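Local coordinates for DegV domain-containing protein Cgl2349/cg2579 (PDB 3EGL) that binds long-chain fatty acids such as palmitate and may take part in lipid transport or fatty acid metabolism, at residues S93-D98 and E125-A130. Numbering follows the deposited sequence.
Sequences SVRVVD and ECYDIA
Arg95 lies across one face of the Tyr127 ring, its side chain and the tyrosine's running at about a right angle. The evidence for a cation-pi interaction is that Arg95 CZ stands 4.7 Å from the centroid of the Tyr127 ring, 24° off the normal. It is not a flat stack, since the planes are 57° apart. Arg95 NH1 alone of the guanidinium dips to the ring, 3.3 Å from Tyr127 CG and displaced toward the rim. With CG anti to the backbone N (chi1 171°), the aliphatic part also meets the ring, Arg95 CG lying 3.5 Å from Tyr127 CD1; bends at chi2 and chi3 then turn NH1 over the face. A salt bridge from NE to Asp92 and a hydrogen bond from NH2 to Gln124 steady the guanidinium. Val97 adds an apolar touch, CG2 to Tyr127 CD1 at 4.0 Å. At the far end of the ring, a water bridges Tyr127 OH and the backbone N of Asp98, 2.8 Å from each. Strand 94-97 is an outermost strand, hydrogen-bonded to strand 66-69. Arg95 points toward helix 123-133 and Val96 away, onto helix 78-86, placing the helices on opposite faces, as in an alpha-beta-alpha sandwich, here within the DegV fold.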
loop_
_atom_site.group_PDB
_atom_site.type_symbol
_atom_site.label_atom_id
_atom_site.label_comp_id
_atom_site.label_asym_id
_atom_site.label_seq_id
_atom_site.Cartn_x
_atom_site.Cartn_y
_atom_site.Cartn_z
ATOM N N SER A 93 6.717 13.500 18.457
ATOM C CA SER A 93 7.172 14.285 17.309
ATOM C C SER A 93 6.932 13.509 16.035
ATOM O O SER A 93 6.661 14.095 14.997
ATOM C CB SER A 93 8.671 14.515 17.397
ATOM O OG SER A 93 8.994 15.277 18.549
ATOM N N VAL A 94 7.098 12.191 16.125
ATOM C CA VAL A 94 6.887 11.307 15.027
ATOM C C VAL A 94 5.767 10.343 15.373
ATOM O O VAL A 94 5.883 9.550 16.339
ATOM C CB VAL A 94 8.146 10.451 14.688
ATOM C CG1 VAL A 94 7.823 9.510 13.479
ATOM C CG2 VAL A 94 9.316 11.330 14.368
ATOM N N ARG A 95 4.694 10.386 14.590
ATOM C CA ARG A 95 3.633 9.456 14.799
ATOM C C ARG A 95 3.662 8.355 13.702
ATOM O O ARG A 95 3.495 8.652 12.513
ATOM C CB ARG A 95 2.337 10.213 14.789
ATOM C CG ARG A 95 1.118 9.324 14.785
ATOM C CD ARG A 95 0.708 8.912 16.169
ATOM N NE ARG A 95 0.478 10.053 17.069
ATOM C CZ ARG A 95 -0.721 10.454 17.483
ATOM N NH1 ARG A 95 -1.817 9.815 17.057
ATOM N NH2 ARG A 95 -0.829 11.489 18.336
ATOM N N VAL A 96 3.888 7.105 14.111
ATOM C CA VAL A 96 3.911 5.957 13.190
ATOM C C VAL A 96 2.508 5.294 13.096
ATOM O O VAL A 96 2.015 4.746 14.061
ATOM C CB VAL A 96 4.939 4.866 13.654
ATOM C CG1 VAL A 96 4.992 3.722 12.644
ATOM C CG2 VAL A 96 6.294 5.467 13.831
ATOM N N VAL A 97 1.896 5.333 11.923
ATOM C CA VAL A 97 0.587 4.737 11.737
ATOM C C VAL A 97 0.822 3.228 11.658
ATOM O O VAL A 97 1.753 2.784 10.950
ATOM C CB VAL A 97 -0.076 5.261 10.433
ATOM C CG1 VAL A 97 -1.487 4.616 10.159
ATOM C CG2 VAL A 97 -0.184 6.760 10.468
ATOM N N ASP A 98 0.045 2.437 12.399
ATOM C CA ASP A 98 0.165 0.965 12.248
ATOM C C ASP A 98 -0.765 0.531 11.108
ATOM O O ASP A 98 -1.933 0.279 11.350
ATOM C CB ASP A 98 -0.229 0.239 13.547
ATOM C CG ASP A 98 0.033 -1.268 13.489
ATOM O OD1 ASP A 98 0.274 -1.763 12.372
ATOM O OD2 ASP A 98 0.022 -1.957 14.554
ATOM N N GLU A 125 -4.823 14.980 14.185
ATOM C CA GLU A 125 -5.887 15.073 13.164
ATOM C C GLU A 125 -5.492 14.466 11.836
ATOM O O GLU A 125 -6.327 13.808 11.200
ATOM C CB GLU A 125 -6.347 16.516 12.971
ATOM C CG GLU A 125 -7.054 17.097 14.222
ATOM C CD GLU A 125 -7.228 18.636 14.183
ATOM O OE1 GLU A 125 -6.450 19.368 13.537
ATOM O OE2 GLU A 125 -8.158 19.127 14.822
ATOM N N CYS A 126 -4.229 14.656 11.422
ATOM C CA CYS A 126 -3.767 13.995 10.224
ATOM C C CYS A 126 -3.733 12.501 10.496
ATOM O O CYS A 126 -4.106 11.704 9.633
ATOM C CB CYS A 126 -2.396 14.497 9.793
ATOM S SG CYS A 126 -2.415 16.253 9.367
ATOM N N TYR A 127 -3.320 12.129 11.714
ATOM C CA TYR A 127 -3.313 10.717 12.118
ATOM C C TYR A 127 -4.719 10.110 11.951
ATOM O O TYR A 127 -4.890 9.071 11.299
ATOM C CB TYR A 127 -2.832 10.557 13.582
ATOM C CG TYR A 127 -2.971 9.149 14.072
ATOM C CD1 TYR A 127 -1.984 8.192 13.774
ATOM C CD2 TYR A 127 -4.104 8.751 14.808
ATOM C CE1 TYR A 127 -2.109 6.842 14.197
ATOM C CE2 TYR A 127 -4.259 7.431 15.238
ATOM C CZ TYR A 127 -3.238 6.467 14.920
ATOM O OH TYR A 127 -3.363 5.148 15.340
ATOM N N ASP A 128 -5.723 10.755 12.519
ATOM C CA ASP A 128 -7.065 10.204 12.451
ATOM C C ASP A 128 -7.609 10.041 11.024
ATOM O O ASP A 128 -8.304 9.079 10.753
ATOM C CB ASP A 128 -8.048 11.050 13.271
ATOM C CG ASP A 128 -7.744 11.011 14.734
ATOM O OD1 ASP A 128 -7.386 9.926 15.239
ATOM O OD2 ASP A 128 -7.859 12.075 15.388
ATOM N N ILE A 129 -7.315 10.997 10.139
ATOM C CA ILE A 129 -7.761 10.948 8.746
ATOM C C ILE A 129 -7.137 9.728 8.061
ATOM O O ILE A 129 -7.848 8.922 7.419
ATOM C CB ILE A 129 -7.393 12.269 8.006
ATOM C CG1 ILE A 129 -8.218 13.424 8.577
ATOM C CG2 ILE A 129 -7.685 12.198 6.532
ATOM C CD1 ILE A 129 -9.737 13.197 8.488
ATOM N N ALA A 130 -5.821 9.584 8.233
ATOM C CA ALA A 130 -5.100 8.436 7.704
ATOM C C ALA A 130 -5.673 7.084 8.220
ATOM O O ALA A 130 -5.949 6.177 7.446
ATOM C CB ALA A 130 -3.573 8.577 8.018
HETATM O O HOH W 1 -2.428 3.090 13.646
#